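Side-chain contacts in DegQ (Legionella fallonii, PDB 3PV2), which probably degrades misfolded proteins as an HtrA-family serine protease and chaperone that compartmentalises itself by forming large twelve-subunit assemblies: residues S123-A128 with K243-Q248; D152-I157 with E215-N220; D304-I309 with T318-T323. One frame throughout, in Å; residues are numbered along the deposited sequence.

How the contacts relate
The three contacts illustrate how a modular protease packs its parts. Contacts 1 and 2 belong to the trypsin-like domain, with centres about 17 Å apart and nearest atoms about 4 Å apart. Contact 1 brings a helix following the second barrel onto the first barrel, while contact 2 lies within the second. They converge near the probable active site: Asp126 of contact 1 is hydrogen-bonded to His96 and touches Asn94, and Asn94 also makes a weak hydrogen bond to the backbone of Asn220 in contact 2. Contact 3 belongs to the first PDZ domain; its centre is about 19 Å from that of contact 1 and about 25 Å from that of contact 2.

Contact 1 of 3, residues S123-A128 with K243-Q248; sequences SETDLA and KDVAQQ
Leu127 and Val245 bring their CA atoms to 7.7 Å where the start of strand 127-131 faces helix 239-252, and both residues point their CB atoms across the gap. A tight hairpin leads into the strand. Residues 123-126 form a type I turn, closed by a weak bond from Asp126 N to Ser123 O, and a G1 beta bulge follows in which Asp126 and Leu127 both face Asp122. Asp126 takes up the left-handed backbone conformation expected at that position, and the reversal leaves Thr125 and Leu127 side by side facing the helix.

Within 243-248, Val245 is the residue that receives them. The CD1 methyl of Leu127 settles against its branch point, 3.9 Å from CB and equally far from CG1, the two side chains crossing obliquely. Leu127 owes this reach to an extended chain, CD1 lying nearly opposite CA about the CB-CG bond (chi2 167°). The other methyl of Val245, CG2, meets Thr125 tip to tip, 4.1 Å from OG1. That hydroxyl lies between its own backbone N and carbonyl carbon (chi1 53°) and is hydrogen-bonded to Asp122 OD2. Around this core, Leu127 also rests on Val242 of the same helix and on Ile92 of strand 90-93, while Thr125 touches Met241.

In the trypsin fold the C-terminal helix of the protease domain packs back on the N-terminal barrel, as here. The same hairpin carries Asp126, whose OD2 is hydrogen-bonded to His96 ND1, consistent with the Asp-His pair of a serine protease triad. Across the interface itself the chemistry is one of methyl groups and shape: the buried threonine hydroxyl has its polar partner in Asp122, and this small patch probably contributes through dispersion and the exclusion of water.

Contact 2 of 3, residues D152-I157 with E215-N220; sequences DFVVAI and ELIGIN
Ile217 meets Val154 from an irregular piece of strand: with Gly218 it faces Leu209 in a classic beta bulge. The bulge has a consequence for the facing of the side chains. Residues three apart on a regular strand look to opposite sides of the sheet, yet the inserted residue lets Ile217 and Asn220 both direct their CB atoms at strand 153-157. The two strands run in broadly the same direction, their local axes 36° apart and approaching to 8.0 Å, but they are not hydrogen-bonded neighbours. Strand 208-211 lies between them in the sheet and pairs with each, so the contact is made by side chains across the curl of a barrel wall.

Two small patches carry it. At the first, Ile217 CD1 reaches Val154 CG1 at 4.0 Å, the side chains crossing at about a right angle. Ile217 places CG1 between its own N and carbonyl carbon (chi1 58°), a less common choice for isoleucine, and from there CD1 extends to the valine. Leu209 packs against both partners, and Leu148 touches Ile217 as well. At the second, the buried side chain of Asn220 sets its flat amide beside the methyl of Ala156, with Asn220 CG 4.1 Å from Ala156 CB, and lies close to the backbone of Ile157. Ile200 covers Ala156 and Asn220 together, whereas the side chain of Ile157 turns to Leu25 and Ile28 of helix 22-28.

The start of strand 153-158 also meets another chain: Phe153 makes an edge-to-face stack with Phe174 of a second subunit, and Asp152 OD1 is hydrogen-bonded to Ser20 OG of that same second subunit. Within the chain, one apolar and one mixed patch join the first and fifth strands of a closed six-stranded antiparallel barrel, the second of the two beta barrels that define the trypsin-like fold.

Contact 3 of 3, residues D304-I309 with T318-T323; sequences DIITQI and TQVKTT
Thr323, whose methyl group touches Ile309, holds the flat group of this contact, the peptide carbonyl of Gln319, from both faces: its backbone N and its hydroxyl approach the carbonyl oxygen from opposite sides of the plane. Thr323 N and Thr323 OG1 each lie 2.7 Å from Gln319 O, and OG1 stands 30° out of the carbonyl plane. The site lies in the first PDZ domain, where helix 318-325 packs on strand 305-309; in relatives the corresponding helix borders the peptide-binding groove, and it probably does so here.

Anchoring the hydroxyl to its own helix turns the methyl of Thr323 outward, with CG2 anti to the backbone N, and gives the partly polar residue an apolar face for the strand. One turn earlier, Val320 offers both methyls to Ile309 CD1, CG1 at 3.9 Å and CG2 at 4.0 Å, the two side chains crossing at about a right angle. Ile306 adds a looser touch to Val320 and fills the sheet side against Ile262, Val264 and Val286. Ile309 thus spans a helical turn, its CD1 at Val320 and its branch methyl sliding past Thr323, where Ile309 CG2 meets Thr323 CG2 at 3.6 Å.

Contact 1 of 3, residues S123-A128 with K243-Q248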
ATOM      1  N   SER B 123     -43.640   5.494   8.093  1.00 61.35           N
ATOM      2  CA  SER B 123     -42.302   4.849   8.125  1.00 63.09           C
ATOM      3  C   SER B 123     -42.098   3.986   9.345  1.00 63.68           C
ATOM      4  O   SER B 123     -41.479   2.921   9.255  1.00 62.81           O
ATOM      5  CB  SER B 123     -41.148   5.865   8.011  1.00 65.25           C
ATOM      6  OG  SER B 123     -41.252   6.905   8.955  1.00 68.37           O
ATOM      7  N   GLU B 124     -42.650   4.401  10.473  1.00 64.70           N
ATOM      8  CA  GLU B 124     -42.527   3.588  11.656  1.00 65.06           C
ATOM      9  C   GLU B 124     -43.053   2.134  11.463  1.00 61.65           C
ATOM     10  O   GLU B 124     -42.399   1.179  11.866  1.00 61.07           O
ATOM     11  CB  GLU B 124     -43.126   4.284  12.890  1.00 67.75           C
ATOM     12  CG  GLU B 124     -42.477   3.736  14.204  1.00 72.98           C
ATOM     13  CD  GLU B 124     -43.287   4.018  15.473  1.00 78.33           C
ATOM     14  OE1 GLU B 124     -43.305   3.164  16.387  1.00 81.41           O
ATOM     15  OE2 GLU B 124     -43.903   5.101  15.552  1.00 84.44           O
ATOM     16  N   THR B 125     -44.184   1.936  10.803  1.00 58.45           N
ATOM     17  CA  THR B 125     -44.661   0.572  10.557  1.00 54.66           C
ATOM     18  C   THR B 125     -44.294   0.047   9.163  1.00 51.48           C
ATOM     19  O   THR B 125     -44.643  -1.095   8.820  1.00 48.89           O
ATOM     20  CB  THR B 125     -46.175   0.514  10.686  1.00 54.83           C
ATOM     21  OG1 THR B 125     -46.739   1.505   9.839  1.00 56.62           O
ATOM     22  CG2 THR B 125     -46.625   0.811  12.069  1.00 56.38           C
ATOM     23  N   ASP B 126     -43.600   0.878   8.378  1.00 49.77           N
ATOM     24  CA  ASP B 126     -43.242   0.590   6.995  1.00 47.49           C
ATOM     25  C   ASP B 126     -44.423   0.171   6.149  1.00 45.87           C
ATOM     26  O   ASP B 126     -44.314  -0.809   5.398  1.00 42.55           O
ATOM     27  CB  ASP B 126     -42.125  -0.489   6.914  1.00 48.69           C
ATOM     28  CG  ASP B 126     -41.443  -0.512   5.537  1.00 50.17           C
ATOM     29  OD1 ASP B 126     -41.580   0.480   4.777  1.00 53.23           O
ATOM     30  OD2 ASP B 126     -40.816  -1.511   5.195  1.00 50.83           O
ATOM     31  N   LEU B 127     -45.521   0.945   6.217  1.00 46.15           N
ATOM     32  CA  LEU B 127     -46.679   0.773   5.367  1.00 45.31           C
ATOM     33  C   LEU B 127     -46.994   2.015   4.564  1.00 46.04           C
ATOM     34  O   LEU B 127     -46.664   3.131   4.962  1.00 47.26           O
ATOM     35  CB  LEU B 127     -47.914   0.428   6.194  1.00 45.68           C
ATOM     36  CG  LEU B 127     -47.749  -0.907   6.919  1.00 44.82           C
ATOM     37  CD1 LEU B 127     -48.895  -0.974   7.974  1.00 45.72           C
ATOM     38  CD2 LEU B 127     -47.764  -2.058   5.864  1.00 40.74           C
ATOM     39  N   ALA B 128     -47.626   1.817   3.407  1.00 44.08           N
ATOM     40  CA  ALA B 128     -48.087   2.928   2.586  1.00 43.73           C
ATOM     41  C   ALA B 128     -49.330   2.484   1.886  1.00 42.72           C
ATOM     42  O   ALA B 128     -49.486   1.322   1.598  1.00 40.86           O
ATOM     43  CB  ALA B 128     -47.063   3.322   1.607  1.00 43.89           C
ATOM     44  N   LYS B 243     -54.585  -3.227   8.745  1.00 56.55           N
ATOM     45  CA  LYS B 243     -55.962  -2.704   8.630  1.00 59.88           C
ATOM     46  C   LYS B 243     -56.148  -1.353   9.340  1.00 61.50           C
ATOM     47  O   LYS B 243     -56.783  -0.420   8.819  1.00 60.69           O
ATOM     48  CB  LYS B 243     -56.981  -3.661   9.276  1.00 62.37           C
ATOM     49  CG  LYS B 243     -57.259  -4.995   8.554  1.00 65.52           C
ATOM     50  CD  LYS B 243     -58.503  -5.804   9.119  1.00 72.50           C
ATOM     51  CE  LYS B 243     -58.790  -5.605  10.643  1.00 77.91           C
ATOM     52  NZ  LYS B 243     -59.921  -6.462  11.174  1.00 81.29           N
ATOM     53  N   ASP B 244     -55.585  -1.246  10.533  1.00 62.32           N
ATOM     54  CA  ASP B 244     -55.828  -0.060  11.309  1.00 63.44           C
ATOM     55  C   ASP B 244     -54.919   1.102  10.878  1.00 60.93           C
ATOM     56  O   ASP B 244     -55.377   2.270  10.838  1.00 59.65           O
ATOM     57  CB  ASP B 244     -55.820  -0.417  12.787  1.00 65.83           C
ATOM     58  CG  ASP B 244     -56.877  -1.524  13.116  1.00 71.97           C
ATOM     59  OD1 ASP B 244     -57.092  -2.440  12.270  1.00 78.91           O
ATOM     60  OD2 ASP B 244     -57.512  -1.488  14.200  1.00 79.93           O
ATOM     61  N   VAL B 245     -53.677   0.808  10.489  1.00 57.02           N
ATOM     62  CA  VAL B 245     -52.858   1.849   9.915  1.00 54.18           C
ATOM     63  C   VAL B 245     -53.493   2.348   8.581  1.00 53.35           C
ATOM     64  O   VAL B 245     -53.529   3.543   8.326  1.00 52.44           O
ATOM     65  CB  VAL B 245     -51.445   1.422   9.660  1.00 52.97           C
ATOM     66  CG1 VAL B 245     -50.789   2.373   8.724  1.00 49.51           C
ATOM     67  CG2 VAL B 245     -50.669   1.370  10.961  1.00 54.19           C
ATOM     68  N   ALA B 246     -53.991   1.441   7.750  1.00 51.63           N
ATOM     69  CA  ALA B 246     -54.571   1.856   6.462  1.00 51.81           C
ATOM     70  C   ALA B 246     -55.785   2.746   6.656  1.00 52.96           C
ATOM     71  O   ALA B 246     -55.958   3.667   5.903  1.00 50.54           O
ATOM     72  CB  ALA B 246     -54.991   0.667   5.569  1.00 49.73           C
ATOM     73  N   GLN B 247     -56.640   2.372   7.600  1.00 55.67           N
ATOM     74  CA  GLN B 247     -57.879   3.044   7.806  1.00 59.74           C
ATOM     75  C   GLN B 247     -57.579   4.477   8.323  1.00 59.45           C
ATOM     76  O   GLN B 247     -58.143   5.438   7.857  1.00 58.80           O
ATOM     77  CB  GLN B 247     -58.774   2.230   8.744  1.00 62.18           C
ATOM     78  CG  GLN B 247     -60.153   2.910   8.964  1.00 68.32           C
ATOM     79  CD  GLN B 247     -60.234   3.563  10.340  1.00 75.67           C
ATOM     80  OE1 GLN B 247     -60.082   2.877  11.356  1.00 79.14           O
ATOM     81  NE2 GLN B 247     -60.471   4.892  10.384  1.00 78.72           N
ATOM     82  N   GLN B 248     -56.597   4.593   9.193  1.00 59.58           N
ATOM     83  CA  GLN B 248     -56.195   5.873   9.698  1.00 60.62           C
ATOM     84  C   GLN B 248     -55.527   6.734   8.615  1.00 59.51           C
ATOM     85  O   GLN B 248     -55.771   7.965   8.574  1.00 59.32           O
ATOM     86  CB  GLN B 248     -55.347   5.734  10.944  1.00 62.19           C
ATOM     87  CG  GLN B 248     -54.611   7.023  11.346  1.00 67.26           C
ATOM     88  CD  GLN B 248     -54.411   7.142  12.865  1.00 74.29           C
ATOM     89  OE1 GLN B 248     -55.311   6.808  13.628  1.00 80.41           O
ATOM     90  NE2 GLN B 248     -53.249   7.630  13.297  1.00 76.72           N
TER

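Contact 2 of 3, residues D152-I157 with E215-N220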
ATOM      1  N   ASP B 152     -47.969 -22.773  11.802  1.00 41.62           N
ATOM      2  CA  ASP B 152     -48.986 -22.686  10.769  1.00 43.85           C
ATOM      3  C   ASP B 152     -48.291 -22.511   9.432  1.00 42.19           C
ATOM      4  O   ASP B 152     -47.319 -21.751   9.350  1.00 40.82           O
ATOM      5  CB  ASP B 152     -49.912 -21.447  10.915  1.00 43.55           C
ATOM      6  CG  ASP B 152     -50.943 -21.542  12.091  1.00 49.08           C
ATOM      7  OD1 ASP B 152     -51.383 -22.640  12.493  1.00 52.08           O
ATOM      8  OD2 ASP B 152     -51.371 -20.444  12.554  1.00 54.57           O
ATOM      9  N   PHE B 153     -48.867 -23.078   8.368  1.00 41.38           N
ATOM     10  CA  PHE B 153     -48.313 -22.934   7.029  1.00 39.61           C
ATOM     11  C   PHE B 153     -48.669 -21.616   6.370  1.00 39.65           C
ATOM     12  O   PHE B 153     -49.747 -21.064   6.545  1.00 41.81           O
ATOM     13  CB  PHE B 153     -48.660 -24.146   6.148  1.00 40.20           C
ATOM     14  CG  PHE B 153     -48.111 -25.480   6.666  1.00 41.47           C
ATOM     15  CD1 PHE B 153     -48.976 -26.495   7.083  1.00 42.52           C
ATOM     16  CD2 PHE B 153     -46.760 -25.750   6.627  1.00 36.53           C
ATOM     17  CE1 PHE B 153     -48.485 -27.715   7.487  1.00 44.60           C
ATOM     18  CE2 PHE B 153     -46.287 -26.945   7.062  1.00 41.20           C
ATOM     19  CZ  PHE B 153     -47.175 -27.942   7.484  1.00 42.75           C
ATOM     20  N   VAL B 154     -47.729 -21.072   5.626  1.00 38.77           N
ATOM     21  CA  VAL B 154     -47.936 -19.809   4.977  1.00 37.45           C
ATOM     22  C   VAL B 154     -47.302 -19.769   3.624  1.00 36.58           C
ATOM     23  O   VAL B 154     -46.342 -20.503   3.336  1.00 36.23           O
ATOM     24  CB  VAL B 154     -47.350 -18.656   5.836  1.00 38.60           C
ATOM     25  CG1 VAL B 154     -48.084 -18.573   7.214  1.00 38.76           C
ATOM     26  CG2 VAL B 154     -45.832 -18.807   6.004  1.00 36.60           C
ATOM     27  N   VAL B 155     -47.845 -18.893   2.777  1.00 36.48           N
ATOM     28  CA  VAL B 155     -47.225 -18.585   1.495  1.00 36.13           C
ATOM     29  C   VAL B 155     -46.954 -17.116   1.361  1.00 36.01           C
ATOM     30  O   VAL B 155     -47.780 -16.301   1.687  1.00 35.72           O
ATOM     31  CB  VAL B 155     -48.090 -19.100   0.327  1.00 36.96           C
ATOM     32  CG1 VAL B 155     -47.552 -18.534  -1.026  1.00 36.90           C
ATOM     33  CG2 VAL B 155     -48.081 -20.611   0.337  1.00 34.48           C
ATOM     34  N   ALA B 156     -45.753 -16.759   0.945  1.00 35.93           N
ATOM     35  CA  ALA B 156     -45.498 -15.345   0.615  1.00 37.04           C
ATOM     36  C   ALA B 156     -45.587 -15.126  -0.868  1.00 37.63           C
ATOM     37  O   ALA B 156     -44.886 -15.767  -1.604  1.00 37.97           O
ATOM     38  CB  ALA B 156     -44.062 -14.888   1.127  1.00 35.31           C
ATOM     39  N   ILE B 157     -46.388 -14.177  -1.312  1.00 40.69           N
ATOM     40  CA  ILE B 157     -46.606 -13.964  -2.717  1.00 42.66           C
ATOM     41  C   ILE B 157     -46.266 -12.528  -3.096  1.00 43.99           C
ATOM     42  O   ILE B 157     -46.781 -11.567  -2.479  1.00 42.00           O
ATOM     43  CB  ILE B 157     -48.081 -14.086  -3.115  1.00 44.06           C
ATOM     44  CG1 ILE B 157     -48.759 -15.219  -2.385  1.00 46.90           C
ATOM     45  CG2 ILE B 157     -48.198 -14.322  -4.671  1.00 47.08           C
ATOM     46  CD1 ILE B 157     -50.289 -15.219  -2.687  1.00 46.93           C
ATOM     47  N   GLU B 215     -56.090 -16.671   3.031  1.00 53.97           N
ATOM     48  CA  GLU B 215     -56.466 -15.382   3.651  1.00 53.68           C
ATOM     49  C   GLU B 215     -55.247 -14.531   3.916  1.00 51.01           C
ATOM     50  O   GLU B 215     -54.176 -15.064   4.354  1.00 48.31           O
ATOM     51  CB  GLU B 215     -57.107 -15.646   4.986  1.00 54.89           C
ATOM     52  CG  GLU B 215     -58.182 -16.663   4.887  1.00 60.25           C
ATOM     53  CD  GLU B 215     -58.887 -16.917   6.200  1.00 67.23           C
ATOM     54  OE1 GLU B 215     -58.252 -16.812   7.288  1.00 67.52           O
ATOM     55  OE2 GLU B 215     -60.093 -17.238   6.123  1.00 72.08           O
ATOM     56  N   LEU B 216     -55.401 -13.231   3.707  1.00 48.67           N
ATOM     57  CA  LEU B 216     -54.310 -12.330   3.945  1.00 46.99           C
ATOM     58  C   LEU B 216     -54.058 -12.202   5.415  1.00 47.14           C
ATOM     59  O   LEU B 216     -54.962 -11.788   6.140  1.00 47.63           O
ATOM     60  CB  LEU B 216     -54.593 -10.990   3.355  1.00 45.94           C
ATOM     61  CG  LEU B 216     -53.491  -9.952   3.340  1.00 44.92           C
ATOM     62  CD1 LEU B 216     -52.259 -10.371   2.606  1.00 39.89           C
ATOM     63  CD2 LEU B 216     -54.104  -8.610   2.716  1.00 40.52           C
ATOM     64  N   ILE B 217     -52.847 -12.591   5.856  1.00 44.31           N
ATOM     65  CA  ILE B 217     -52.459 -12.408   7.254  1.00 44.02           C
ATOM     66  C   ILE B 217     -51.309 -11.461   7.494  1.00 42.88           C
ATOM     67  O   ILE B 217     -51.041 -11.086   8.604  1.00 43.04           O
ATOM     68  CB  ILE B 217     -52.157 -13.750   7.871  1.00 45.49           C
ATOM     69  CG1 ILE B 217     -51.040 -14.502   7.096  1.00 42.69           C
ATOM     70  CG2 ILE B 217     -53.453 -14.548   7.880  1.00 47.14           C
ATOM     71  CD1 ILE B 217     -50.360 -15.407   7.903  1.00 46.41           C
ATOM     72  N   GLY B 218     -50.640 -11.017   6.456  1.00 41.77           N
ATOM     73  CA  GLY B 218     -49.558 -10.071   6.653  1.00 41.18           C
ATOM     74  C   GLY B 218     -49.131  -9.422   5.363  1.00 39.46           C
ATOM     75  O   GLY B 218     -49.485  -9.913   4.285  1.00 39.51           O
ATOM     76  N   ILE B 219     -48.364  -8.345   5.486  1.00 39.49           N
ATOM     77  CA  ILE B 219     -47.710  -7.718   4.364  1.00 39.38           C
ATOM     78  C   ILE B 219     -46.236  -7.975   4.451  1.00 39.42           C
ATOM     79  O   ILE B 219     -45.602  -7.594   5.445  1.00 39.64           O
ATOM     80  CB  ILE B 219     -47.972  -6.240   4.321  1.00 40.54           C
ATOM     81  CG1 ILE B 219     -49.478  -5.980   4.135  1.00 39.94           C
ATOM     82  CG2 ILE B 219     -47.237  -5.578   3.131  1.00 39.11           C
ATOM     83  CD1 ILE B 219     -50.113  -6.511   2.874  1.00 43.23           C
ATOM     84  N   ASN B 220     -45.684  -8.673   3.452  1.00 40.14           N
ATOM     85  CA  ASN B 220     -44.241  -9.031   3.452  1.00 41.98           C
ATOM     86  C   ASN B 220     -43.413  -7.745   3.531  1.00 43.70           C
ATOM     87  O   ASN B 220     -43.733  -6.732   2.865  1.00 43.05           O
ATOM     88  CB  ASN B 220     -43.804  -9.750   2.168  1.00 42.29           C
ATOM     89  CG  ASN B 220     -44.753 -10.876   1.749  1.00 43.48           C
ATOM     90  OD1 ASN B 220     -45.114 -11.056   0.544  1.00 46.25           O
ATOM     91  ND2 ASN B 220     -45.152 -11.631   2.723  1.00 38.85           N
TER

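Contact 3 of 3, residues D304-I309 with T318-T323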
ATOM      1  N   ASP B 304     -50.133  -2.848  37.972  1.00 35.06           N
ATOM      2  CA  ASP B 304     -51.333  -3.155  37.298  1.00 35.30           C
ATOM      3  C   ASP B 304     -51.114  -4.069  36.073  1.00 34.91           C
ATOM      4  O   ASP B 304     -50.136  -3.935  35.341  1.00 34.39           O
ATOM      5  CB  ASP B 304     -52.062  -1.887  36.808  1.00 35.44           C
ATOM      6  CG  ASP B 304     -52.580  -1.020  37.916  1.00 36.13           C
ATOM      7  OD1 ASP B 304     -52.493  -1.368  39.128  1.00 36.64           O
ATOM      8  OD2 ASP B 304     -53.089   0.071  37.563  1.00 36.28           O
ATOM      9  N   ILE B 305     -52.065  -4.959  35.833  1.00 35.34           N
ATOM     10  CA  ILE B 305     -52.055  -5.763  34.629  1.00 35.22           C
ATOM     11  C   ILE B 305     -53.205  -5.275  33.730  1.00 35.57           C
ATOM     12  O   ILE B 305     -54.407  -5.382  34.124  1.00 36.27           O
ATOM     13  CB  ILE B 305     -52.311  -7.230  34.970  1.00 35.62           C
ATOM     14  CG1 ILE B 305     -51.338  -7.788  36.021  1.00 35.45           C
ATOM     15  CG2 ILE B 305     -52.219  -8.118  33.705  1.00 35.64           C
ATOM     16  CD1 ILE B 305     -50.030  -7.750  35.581  1.00 34.86           C
ATOM     17  N   ILE B 306     -52.877  -4.833  32.519  1.00 35.27           N
ATOM     18  CA  ILE B 306     -53.880  -4.372  31.618  1.00 35.65           C
ATOM     19  C   ILE B 306     -54.518  -5.558  30.938  1.00 36.22           C
ATOM     20  O   ILE B 306     -53.817  -6.373  30.346  1.00 36.12           O
ATOM     21  CB  ILE B 306     -53.299  -3.434  30.534  1.00 35.29           C
ATOM     22  CG1 ILE B 306     -52.876  -2.104  31.141  1.00 34.91           C
ATOM     23  CG2 ILE B 306     -54.345  -3.256  29.431  1.00 35.84           C
ATOM     24  CD1 ILE B 306     -51.828  -1.314  30.269  1.00 34.51           C
ATOM     25  N   THR B 307     -55.813  -5.729  31.085  1.00 36.97           N
ATOM     26  CA  THR B 307     -56.499  -6.857  30.403  1.00 37.83           C
ATOM     27  C   THR B 307     -57.398  -6.450  29.219  1.00 40.10           C
ATOM     28  O   THR B 307     -57.872  -7.311  28.450  1.00 42.59           O
ATOM     29  CB  THR B 307     -57.305  -7.668  31.386  1.00 38.59           C
ATOM     30  OG1 THR B 307     -58.267  -6.815  32.004  1.00 41.92           O
ATOM     31  CG2 THR B 307     -56.402  -8.223  32.446  1.00 37.96           C
ATOM     32  N   GLN B 308     -57.613  -5.156  29.051  1.00 40.87           N
ATOM     33  CA  GLN B 308     -58.451  -4.632  27.999  1.00 44.16           C
ATOM     34  C   GLN B 308     -58.227  -3.149  27.772  1.00 44.36           C
ATOM     35  O   GLN B 308     -58.198  -2.332  28.732  1.00 42.07           O
ATOM     36  CB  GLN B 308     -59.928  -4.768  28.348  1.00 46.13           C
ATOM     37  CG  GLN B 308     -60.806  -4.955  27.116  1.00 51.70           C
ATOM     38  CD  GLN B 308     -62.319  -5.207  27.439  1.00 56.42           C
ATOM     39  OE1 GLN B 308     -63.207  -4.385  27.089  1.00 58.29           O
ATOM     40  NE2 GLN B 308     -62.600  -6.327  28.088  1.00 55.33           N
ATOM     41  N   ILE B 309     -58.140  -2.812  26.497  1.00 45.74           N
ATOM     42  CA  ILE B 309     -58.084  -1.415  26.041  1.00 46.76           C
ATOM     43  C   ILE B 309     -59.238  -1.213  25.008  1.00 50.56           C
ATOM     44  O   ILE B 309     -59.276  -1.903  23.968  1.00 51.17           O
ATOM     45  CB  ILE B 309     -56.741  -1.137  25.393  1.00 45.57           C
ATOM     46  CG1 ILE B 309     -55.638  -1.182  26.462  1.00 44.59           C
ATOM     47  CG2 ILE B 309     -56.740   0.238  24.671  1.00 43.50           C
ATOM     48  CD1 ILE B 309     -54.294  -0.962  25.926  1.00 44.28           C
ATOM     49  N   THR B 318     -47.240  -6.633  23.684  1.00 49.69           N
ATOM     50  CA  THR B 318     -47.107  -5.996  22.361  1.00 53.33           C
ATOM     51  C   THR B 318     -48.409  -5.352  21.862  1.00 53.03           C
ATOM     52  O   THR B 318     -48.380  -4.296  21.259  1.00 55.03           O
ATOM     53  CB  THR B 318     -46.618  -6.988  21.316  1.00 55.51           C
ATOM     54  OG1 THR B 318     -47.296  -8.241  21.505  1.00 59.64           O
ATOM     55  CG2 THR B 318     -45.110  -7.174  21.462  1.00 56.57           C
ATOM     56  N   GLN B 319     -49.533  -5.916  22.213  1.00 52.05           N
ATOM     57  CA  GLN B 319     -50.818  -5.361  21.774  1.00 53.87           C
ATOM     58  C   GLN B 319     -51.133  -3.990  22.362  1.00 53.07           C
ATOM     59  O   GLN B 319     -51.919  -3.269  21.785  1.00 54.57           O
ATOM     60  CB  GLN B 319     -52.005  -6.295  22.075  1.00 53.13           C
ATOM     61  CG  GLN B 319     -51.847  -7.650  21.625  1.00 55.02           C
ATOM     62  CD  GLN B 319     -52.931  -8.562  22.195  1.00 61.03           C
ATOM     63  OE1 GLN B 319     -53.086  -8.698  23.404  1.00 59.90           O
ATOM     64  NE2 GLN B 319     -53.700  -9.179  21.312  1.00 68.12           N
ATOM     65  N   VAL B 320     -50.511  -3.600  23.470  1.00 51.69           N
ATOM     66  CA  VAL B 320     -50.880  -2.358  24.090  1.00 50.56           C
ATOM     67  C   VAL B 320     -50.368  -1.231  23.227  1.00 53.99           C
ATOM     68  O   VAL B 320     -51.077  -0.255  22.928  1.00 53.66           O
ATOM     69  CB  VAL B 320     -50.308  -2.272  25.483  1.00 50.11           C
ATOM     70  CG1 VAL B 320     -50.353  -0.826  26.030  1.00 43.92           C
ATOM     71  CG2 VAL B 320     -51.011  -3.259  26.384  1.00 45.27           C
ATOM     72  N   LYS B 321     -49.157  -1.426  22.746  1.00 57.67           N
ATOM     73  CA  LYS B 321     -48.385  -0.386  22.041  1.00 61.50           C
ATOM     74  C   LYS B 321     -49.071  -0.161  20.708  1.00 65.01           C
ATOM     75  O   LYS B 321     -49.494   0.961  20.343  1.00 66.43           O
ATOM     76  CB  LYS B 321     -46.958  -0.895  21.886  1.00 63.31           C
ATOM     77  CG  LYS B 321     -46.599  -1.980  23.027  1.00 64.88           C
ATOM     78  CD  LYS B 321     -45.083  -2.359  23.164  1.00 70.70           C
ATOM     79  CE  LYS B 321     -44.259  -1.326  23.976  1.00 71.59           C
ATOM     80  NZ  LYS B 321     -42.983  -1.907  24.594  1.00 73.97           N
ATOM     81  N   THR B 322     -49.279  -1.280  20.039  1.00 66.96           N
ATOM     82  CA  THR B 322     -50.166  -1.368  18.933  1.00 68.85           C
ATOM     83  C   THR B 322     -51.532  -0.707  19.155  1.00 69.09           C
ATOM     84  O   THR B 322     -51.837   0.272  18.479  1.00 70.73           O
ATOM     85  CB  THR B 322     -50.278  -2.855  18.542  1.00 70.30           C
ATOM     86  OG1 THR B 322     -48.992  -3.277  18.027  1.00 70.84           O
ATOM     87  CG2 THR B 322     -51.412  -3.110  17.536  1.00 70.96           C
ATOM     88  N   THR B 323     -52.365  -1.216  20.053  1.00 68.00           N
ATOM     89  CA  THR B 323     -53.727  -0.687  20.179  1.00 67.80           C
ATOM     90  C   THR B 323     -53.748   0.818  20.505  1.00 68.36           C
ATOM     91  O   THR B 323     -54.650   1.529  20.064  1.00 69.62           O
ATOM     92  CB  THR B 323     -54.525  -1.381  21.277  1.00 67.13           C
ATOM     93  OG1 THR B 323     -54.526  -2.794  21.061  1.00 67.20           O
ATOM     94  CG2 THR B 323     -55.957  -0.855  21.327  1.00 65.82           C
TER